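Long-range contacts in lectin (Lotus tetragonolobus, PDB 2EIG), which probably binds L-fucosyl-bearing glycans as a calcium- and manganese-dependent seed lectin of the legume family: residues D80-F85 against E214-Y219; V115-D120 against S134-D139. One frame throughout, in Å; residues are numbered along the deposited sequence.

Overall arrangement
Both contacts belong to the jelly-roll sandwich of legume lectins, and their centres lie about 11 Å apart. Contact 2 pairs neighbouring strands within the seven-stranded sheet and carries three protein ligands of the manganese ion on one face. Contact 1 crosses from that same sheet to strand 214-226 of the other one. Strands 81-88 and 115-120, one from each contact, are sheet neighbours: Phe84 O lies 2.7 Å from Val117 N and Val82 O 2.8 Å from Phe119 N, both probable hydrogen bonds. The metals sit at the end of this pair, where the side chain of Asp80 comes within about 4 Å of calcium and about 8 Å of manganese.

Contact 1 (D80-F85 against E214-Y219); sequences DGVVFF and ERHDIY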
ATOM      1  N   ASP A  80      26.877  11.147   9.746  1.00 18.04           N
ATOM      2  CA  ASP A  80      25.895  11.354   8.678  1.00 16.53           C
ATOM      3  C   ASP A  80      24.635  10.561   8.906  1.00 16.12           C
ATOM      4  O   ASP A  80      23.586  10.905   8.438  1.00 17.03           O
ATOM      5  CB  ASP A  80      26.517  10.965   7.334  1.00 17.29           C
ATOM      6  CG  ASP A  80      27.115  12.156   6.610  1.00 17.08           C
ATOM      7  OD1 ASP A  80      26.314  12.834   5.946  1.00 19.10           O
ATOM      8  OD2 ASP A  80      28.356  12.388   6.726  1.00 16.87           O
ATOM      9  N   GLY A  81      24.755   9.430   9.562  1.00 15.20           N
ATOM     10  CA  GLY A  81      23.571   8.706   9.941  1.00 15.70           C
ATOM     11  C   GLY A  81      23.942   7.274  10.095  1.00 14.13           C
ATOM     12  O   GLY A  81      25.085   6.921   9.866  1.00 13.94           O
ATOM     13  N   VAL A  82      22.962   6.485  10.506  1.00 14.73           N
ATOM     14  CA  VAL A  82      23.090   5.045  10.572  1.00 15.21           C
ATOM     15  C   VAL A  82      21.825   4.481   9.893  1.00 14.36           C
ATOM     16  O   VAL A  82      20.727   5.037  10.009  1.00 14.92           O
ATOM     17  CB  VAL A  82      23.275   4.521  12.056  1.00 14.85           C
ATOM     18  CG1 VAL A  82      22.166   5.049  13.003  1.00 14.55           C
ATOM     19  CG2 VAL A  82      23.334   2.947  12.115  1.00 14.63           C
ATOM     20  N   VAL A  83      22.005   3.403   9.145  1.00 13.13           N
ATOM     21  CA  VAL A  83      20.883   2.729   8.516  1.00 13.04           C
ATOM     22  C   VAL A  83      20.788   1.280   8.896  1.00 12.39           C
ATOM     23  O   VAL A  83      21.799   0.665   9.125  1.00 12.01           O
ATOM     24  CB  VAL A  83      20.923   2.909   6.975  1.00 12.72           C
ATOM     25  CG1 VAL A  83      21.352   4.369   6.663  1.00 12.97           C
ATOM     26  CG2 VAL A  83      21.837   1.865   6.291  1.00 10.79           C
ATOM     27  N   PHE A  84      19.562   0.770   8.981  1.00 12.27           N
ATOM     28  CA  PHE A  84      19.296  -0.624   8.831  1.00 13.09           C
ATOM     29  C   PHE A  84      19.062  -0.925   7.332  1.00 13.79           C
ATOM     30  O   PHE A  84      18.291  -0.235   6.660  1.00 14.11           O
ATOM     31  CB  PHE A  84      18.058  -1.085   9.630  1.00 13.16           C
ATOM     32  CG  PHE A  84      17.714  -2.537   9.373  1.00 16.48           C
ATOM     33  CD1 PHE A  84      18.429  -3.562  10.020  1.00 18.91           C
ATOM     34  CD2 PHE A  84      16.765  -2.884   8.425  1.00 16.56           C
ATOM     35  CE1 PHE A  84      18.150  -4.887   9.758  1.00 17.08           C
ATOM     36  CE2 PHE A  84      16.467  -4.196   8.155  1.00 20.25           C
ATOM     37  CZ  PHE A  84      17.144  -5.218   8.832  1.00 16.77           C
ATOM     38  N   PHE A  85      19.733  -1.937   6.827  1.00 12.73           N
ATOM     39  CA  PHE A  85      19.689  -2.257   5.416  1.00 13.59           C
ATOM     40  C   PHE A  85      19.786  -3.757   5.070  1.00 13.41           C
ATOM     41  O   PHE A  85      20.389  -4.570   5.804  1.00 12.81           O
ATOM     42  CB  PHE A  85      20.699  -1.423   4.573  1.00 11.87           C
ATOM     43  CG  PHE A  85      22.152  -1.923   4.580  1.00 12.21           C
ATOM     44  CD1 PHE A  85      22.743  -2.329   3.408  1.00 10.44           C
ATOM     45  CD2 PHE A  85      22.948  -1.865   5.736  1.00 10.18           C
ATOM     46  CE1 PHE A  85      24.103  -2.726   3.347  1.00 14.35           C
ATOM     47  CE2 PHE A  85      24.317  -2.295   5.703  1.00 14.66           C
ATOM     48  CZ  PHE A  85      24.895  -2.697   4.508  1.00 11.95           C
ATOM     49  N   GLU A 214      29.249  12.020  14.372  1.00 19.67           N
ATOM     50  CA  GLU A 214      28.507  11.696  15.570  1.00 18.99           C
ATOM     51  C   GLU A 214      28.789  10.213  15.893  1.00 17.90           C
ATOM     52  O   GLU A 214      29.289   9.475  15.041  1.00 16.22           O
ATOM     53  CB  GLU A 214      27.001  11.931  15.371  1.00 18.29           C
ATOM     54  CG  GLU A 214      26.450  11.076  14.270  1.00 19.28           C
ATOM     55  CD  GLU A 214      25.013  11.354  13.900  1.00 22.91           C
ATOM     56  OE1 GLU A 214      24.274  12.020  14.686  1.00 20.36           O
ATOM     57  OE2 GLU A 214      24.625  10.853  12.806  1.00 19.79           O
ATOM     58  N   ARG A 215      28.478   9.793  17.114  1.00 17.37           N
ATOM     59  CA  ARG A 215      28.437   8.373  17.426  1.00 16.85           C
ATOM     60  C   ARG A 215      27.101   7.809  16.896  1.00 17.12           C
ATOM     61  O   ARG A 215      26.087   8.539  16.858  1.00 16.26           O
ATOM     62  CB  ARG A 215      28.524   8.163  18.944  1.00 17.63           C
ATOM     63  CG  ARG A 215      29.832   8.704  19.642  1.00 15.56           C
ATOM     64  CD  ARG A 215      30.086   8.066  21.017  1.00 17.94           C
ATOM     65  NE  ARG A 215      30.157   6.604  20.895  1.00 20.74           N
ATOM     66  CZ  ARG A 215      31.221   5.914  20.496  1.00 18.66           C
ATOM     67  NH1 ARG A 215      32.373   6.517  20.224  1.00 16.21           N
ATOM     68  NH2 ARG A 215      31.124   4.588  20.393  1.00 18.76           N
ATOM     69  N   HIS A 216      27.109   6.533  16.499  1.00 15.99           N
ATOM     70  CA  HIS A 216      25.893   5.722  16.325  1.00 15.93           C
ATOM     71  C   HIS A 216      26.161   4.440  17.049  1.00 15.62           C
ATOM     72  O   HIS A 216      26.949   3.639  16.610  1.00 15.29           O
ATOM     73  CB  HIS A 216      25.599   5.409  14.856  1.00 14.60           C
ATOM     74  CG  HIS A 216      25.869   6.555  13.943  1.00 13.13           C
ATOM     75  ND1 HIS A 216      27.073   6.704  13.302  1.00 14.26           N
ATOM     76  CD2 HIS A 216      25.125   7.641  13.604  1.00 13.67           C
ATOM     77  CE1 HIS A 216      27.054   7.808  12.569  1.00 12.80           C
ATOM     78  NE2 HIS A 216      25.881   8.381  12.709  1.00 11.14           N
ATOM     79  N   ASP A 217      25.531   4.292  18.202  1.00 16.49           N
ATOM     80  CA  ASP A 217      25.808   3.176  19.079  1.00 16.83           C
ATOM     81  C   ASP A 217      24.513   2.496  19.226  1.00 16.77           C
ATOM     82  O   ASP A 217      23.504   3.101  19.639  1.00 15.90           O
ATOM     83  CB  ASP A 217      26.253   3.653  20.451  1.00 17.59           C
ATOM     84  CG  ASP A 217      27.514   4.427  20.393  1.00 17.78           C
ATOM     85  OD1 ASP A 217      27.562   5.491  21.044  1.00 22.46           O
ATOM     86  OD2 ASP A 217      28.450   3.981  19.684  1.00 18.36           O
ATOM     87  N   ILE A 218      24.582   1.223  18.890  1.00 16.25           N
ATOM     88  CA  ILE A 218      23.461   0.328  18.885  1.00 16.42           C
ATOM     89  C   ILE A 218      23.617  -0.553  20.094  1.00 15.71           C
ATOM     90  O   ILE A 218      24.676  -1.154  20.306  1.00 14.99           O
ATOM     91  CB  ILE A 218      23.485  -0.543  17.600  1.00 16.36           C
ATOM     92  CG1 ILE A 218      23.510   0.354  16.344  1.00 16.66           C
ATOM     93  CG2 ILE A 218      22.265  -1.495  17.558  1.00 17.50           C
ATOM     94  CD1 ILE A 218      23.745  -0.440  15.054  1.00 16.40           C
ATOM     95  N   TYR A 219      22.523  -0.683  20.834  1.00 16.45           N
ATOM     96  CA  TYR A 219      22.521  -1.358  22.100  1.00 18.25           C
ATOM     97  C   TYR A 219      21.986  -2.776  22.056  1.00 18.47           C
ATOM     98  O   TYR A 219      22.329  -3.599  22.910  1.00 18.95           O
ATOM     99  CB  TYR A 219      21.698  -0.557  23.078  1.00 19.38           C
ATOM    100  CG  TYR A 219      22.201   0.855  23.187  1.00 21.85           C
ATOM    101  CD1 TYR A 219      21.345   1.904  23.039  1.00 20.98           C
ATOM    102  CD2 TYR A 219      23.575   1.118  23.404  1.00 23.10           C
ATOM    103  CE1 TYR A 219      21.800   3.213  23.120  1.00 23.31           C
ATOM    104  CE2 TYR A 219      24.055   2.420  23.479  1.00 22.14           C
ATOM    105  CZ  TYR A 219      23.158   3.457  23.342  1.00 23.99           C
ATOM    106  OH  TYR A 219      23.601   4.739  23.442  1.00 26.14           O
TER
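The imidazole of His216 lies over the backbone of Gly81, with Gly81 O against one face of the ring near its rim. Although Gly81 O is 3.3 Å from His216 NE2, the angle is too poor for a hydrogen bond. Val82 presses on the base of the same side chain, its CB 3.7 Å from His216 CB, and the two side chains run antiparallel alongside one another. Within 214-219, His216 NE2 donates to Glu214 OE2 (2.8 Å, 135° at the hydrogen), meeting the oxygen from above the carboxylate plane. Glu214 reaches there with CG between backbone N and carbonyl carbon (chi1 61°) and an extended chain beyond, which sets OE2 3.5 Å from Gly81 N.

A second shell fixes both groups: Ser121 OG bonds Glu214 OE2, Arg153 forms a salt bridge with OE1, and Met30 O is bonded to His216 ND1. Asp80 and Gly81 together face Thr207 as a classic beta bulge beside the calcium site. No hydrogen bond joins the segments directly, so they meet by packing, while Ser121, just past strand 115-120, adds a polar tie to Glu214. With both ring nitrogens facing acceptors, a positively charged imidazole is probably favoured, while Arg153 offsets Glu214.

Contact 2 (V115-D120 against S134-D139); sequences VAVEFD and SHIGID. With MN (manganese (II) ion), chain F; CA (calcium ion), chain G.
Phe119 and Ile136 form the close-packed hydrophobic side of this antiparallel pair, with Phe119 CD2 3.6 Å from Ile136 CG1. Val117 extends that face between Ile136 and Ile138 at a looser 4.2 Å, touching Ile136 CG2 through CG1 and Ile138 CG1 through CG2. Strands 171-178 and 183-189 of the other sheet lie against these side chains. Three pairs of backbone hydrogen bonds, Ala116 with Asp139, Glu118 with Gly137 and Asp120 with His135, tie the strands together.

The opposite face is polar and hydrated. Glu118 OE2, Asp120 OD1 and His135 NE2 each bind manganese at 2.2 Å, and Asp127 and two waters complete its shell. His135 CG sits between its own N and carbonyl carbon (chi1 51°), which turns the ring alongside Asp120 and places Asp120 CB over its face in a CH-pi contact, 3.6 Å from the centroid. Ser133 O holds ND1 of this ring. Asp120 also grips calcium through both oxygens, with OD1 bridging the two metals; two waters, His122, Asn124 and Asp127 add to that site. Beyond manganese, Glu118 OE1 accepts a bond from a metal-bound water and lies 2.7 Å from Asp139 OD1, the carboxylate planes nearly perpendicular, while Ser145 bonds Asp139 OD2. The cations probably offset the charge of Glu118 and Asp120 in this paired site characteristic of legume lectins; Glu118 or Asp139 probably holds a proton.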
ATOM      1  N   VAL A 115      17.794  -2.111   0.250  1.00 16.85           N
ATOM      2  CA  VAL A 115      16.633  -1.541   0.892  1.00 15.35           C
ATOM      3  C   VAL A 115      17.190  -1.088   2.231  1.00 16.01           C
ATOM      4  O   VAL A 115      17.896  -1.848   2.903  1.00 14.66           O
ATOM      5  CB  VAL A 115      15.446  -2.550   1.013  1.00 15.16           C
ATOM      6  CG1 VAL A 115      14.345  -1.985   1.872  1.00 13.72           C
ATOM      7  CG2 VAL A 115      14.850  -2.913  -0.372  1.00 14.50           C
ATOM      8  N   ALA A 116      16.929   0.163   2.584  1.00 15.38           N
ATOM      9  CA  ALA A 116      17.433   0.690   3.822  1.00 15.78           C
ATOM     10  C   ALA A 116      16.387   1.559   4.541  1.00 15.58           C
ATOM     11  O   ALA A 116      15.527   2.163   3.904  1.00 15.82           O
ATOM     12  CB  ALA A 116      18.714   1.504   3.549  1.00 16.46           C
ATOM     13  N   VAL A 117      16.434   1.520   5.870  1.00 14.89           N
ATOM     14  CA  VAL A 117      15.814   2.479   6.736  1.00 14.43           C
ATOM     15  C   VAL A 117      16.955   3.312   7.368  1.00 13.92           C
ATOM     16  O   VAL A 117      17.776   2.815   8.159  1.00 12.48           O
ATOM     17  CB  VAL A 117      14.939   1.804   7.827  1.00 15.19           C
ATOM     18  CG1 VAL A 117      14.292   2.883   8.754  1.00 13.25           C
ATOM     19  CG2 VAL A 117      13.845   0.849   7.175  1.00 14.12           C
ATOM     20  N   GLU A 118      16.990   4.581   7.000  1.00 13.89           N
ATOM     21  CA  GLU A 118      18.074   5.461   7.378  1.00 14.96           C
ATOM     22  C   GLU A 118      17.629   6.391   8.472  1.00 15.85           C
ATOM     23  O   GLU A 118      16.483   6.821   8.551  1.00 17.60           O
ATOM     24  CB  GLU A 118      18.616   6.290   6.187  1.00 14.17           C
ATOM     25  CG  GLU A 118      17.554   7.255   5.659  1.00 14.63           C
ATOM     26  CD  GLU A 118      18.089   8.251   4.652  1.00 16.25           C
ATOM     27  OE1 GLU A 118      18.797   7.884   3.713  1.00 17.83           O
ATOM     28  OE2 GLU A 118      17.749   9.415   4.814  1.00 15.81           O
ATOM     29  N   PHE A 119      18.584   6.735   9.300  1.00 16.72           N
ATOM     30  CA  PHE A 119      18.370   7.650  10.386  1.00 16.31           C
ATOM     31  C   PHE A 119      19.467   8.628  10.007  1.00 15.28           C
ATOM     32  O   PHE A 119      20.638   8.428  10.272  1.00 14.62           O
ATOM     33  CB  PHE A 119      18.621   6.966  11.734  1.00 15.36           C
ATOM     34  CG  PHE A 119      17.610   5.902  12.078  1.00 17.20           C
ATOM     35  CD1 PHE A 119      17.821   4.573  11.717  1.00 15.02           C
ATOM     36  CD2 PHE A 119      16.417   6.240  12.739  1.00 15.94           C
ATOM     37  CE1 PHE A 119      16.893   3.578  12.030  1.00 19.36           C
ATOM     38  CE2 PHE A 119      15.491   5.254  13.062  1.00 20.32           C
ATOM     39  CZ  PHE A 119      15.718   3.914  12.709  1.00 17.11           C
ATOM     40  N   ASP A 120      19.066   9.691   9.357  1.00 14.88           N
ATOM     41  CA  ASP A 120      19.970  10.555   8.672  1.00 15.30           C
ATOM     42  C   ASP A 120      20.012  11.847   9.492  1.00 16.81           C
ATOM     43  O   ASP A 120      18.991  12.494   9.694  1.00 15.76           O
ATOM     44  CB  ASP A 120      19.405  10.800   7.256  1.00 16.72           C
ATOM     45  CG  ASP A 120      20.316  11.613   6.371  1.00 15.97           C
ATOM     46  OD1 ASP A 120      20.181  11.536   5.138  1.00 19.78           O
ATOM     47  OD2 ASP A 120      21.166  12.374   6.856  1.00 18.48           O
ATOM     48  N   SER A 134      17.351  16.404  10.435  1.00 20.44           N
ATOM     49  CA  SER A 134      17.378  14.951  10.626  1.00 19.63           C
ATOM     50  C   SER A 134      16.050  14.354  10.214  1.00 18.23           C
ATOM     51  O   SER A 134      14.992  14.954  10.391  1.00 19.41           O
ATOM     52  CB  SER A 134      17.700  14.577  12.084  1.00 19.54           C
ATOM     53  OG  SER A 134      18.969  15.056  12.418  1.00 17.64           O
ATOM     54  N   HIS A 135      16.120  13.178   9.628  1.00 17.38           N
ATOM     55  CA  HIS A 135      14.949  12.540   9.138  1.00 16.97           C
ATOM     56  C   HIS A 135      15.133  11.021   9.166  1.00 17.28           C
ATOM     57  O   HIS A 135      16.259  10.498   9.175  1.00 17.33           O
ATOM     58  CB  HIS A 135      14.651  13.033   7.728  1.00 16.12           C
ATOM     59  CG  HIS A 135      15.814  12.942   6.800  1.00 14.28           C
ATOM     60  ND1 HIS A 135      16.848  13.852   6.789  1.00 14.05           N
ATOM     61  CD2 HIS A 135      16.092  12.046   5.838  1.00  9.48           C
ATOM     62  CE1 HIS A 135      17.717  13.518   5.851  1.00 12.03           C
ATOM     63  NE2 HIS A 135      17.270  12.424   5.249  1.00 12.52           N
ATOM     64  N   ILE A 136      14.015  10.327   9.224  1.00 16.84           N
ATOM     65  CA  ILE A 136      14.025   8.889   9.148  1.00 17.45           C
ATOM     66  C   ILE A 136      13.500   8.630   7.732  1.00 18.01           C
ATOM     67  O   ILE A 136      12.437   9.153   7.381  1.00 18.83           O
ATOM     68  CB  ILE A 136      13.148   8.244  10.264  1.00 16.84           C
ATOM     69  CG1 ILE A 136      13.768   8.475  11.652  1.00 15.96           C
ATOM     70  CG2 ILE A 136      12.996   6.700  10.038  1.00 16.75           C
ATOM     71  CD1 ILE A 136      12.675   8.819  12.782  1.00 19.85           C
ATOM     72  N   GLY A 137      14.247   7.883   6.927  1.00 16.73           N
ATOM     73  CA  GLY A 137      13.813   7.601   5.566  1.00 16.55           C
ATOM     74  C   GLY A 137      13.792   6.140   5.183  1.00 16.24           C
ATOM     75  O   GLY A 137      14.545   5.346   5.737  1.00 14.56           O
ATOM     76  N   ILE A 138      12.914   5.794   4.225  1.00 15.69           N
ATOM     77  CA  ILE A 138      13.000   4.494   3.529  1.00 14.20           C
ATOM     78  C   ILE A 138      13.602   4.638   2.148  1.00 15.19           C
ATOM     79  O   ILE A 138      13.098   5.408   1.319  1.00 15.69           O
ATOM     80  CB  ILE A 138      11.680   3.763   3.512  1.00 14.48           C
ATOM     81  CG1 ILE A 138      11.313   3.439   4.980  1.00 14.07           C
ATOM     82  CG2 ILE A 138      11.827   2.485   2.681  1.00 14.41           C
ATOM     83  CD1 ILE A 138       9.889   3.026   5.188  1.00 15.57           C
ATOM     84  N   ASP A 139      14.749   3.966   1.949  1.00 15.83           N
ATOM     85  CA  ASP A 139      15.569   4.054   0.766  1.00 15.61           C
ATOM     86  C   ASP A 139      15.528   2.734  -0.009  1.00 16.38           C
ATOM     87  O   ASP A 139      15.783   1.641   0.553  1.00 16.57           O
ATOM     88  CB  ASP A 139      17.039   4.280   1.126  1.00 15.28           C
ATOM     89  CG  ASP A 139      17.250   5.475   1.995  1.00 16.53           C
ATOM     90  OD1 ASP A 139      18.358   5.541   2.519  1.00 19.20           O
ATOM     91  OD2 ASP A 139      16.321   6.318   2.150  1.00 16.69           O
TER
HETATM   92 MN    MN F1101      18.433  11.235   3.810  1.00 18.87          MN
HETATM   93 CA    CA G1102      22.079  13.008   4.652  1.00 19.22          CA
HETATM   94  O   HOH W   1      19.622  10.016   2.457  1.00 20.54           O
HETATM   95  O   HOH W   2      16.607  11.036   2.541  1.00 18.09           O
HETATM   96  O   HOH W   3      22.266  11.312   3.128  1.00 12.09           O
HETATM   97  O   HOH W   4      23.954  12.194   5.803  1.00 19.37           O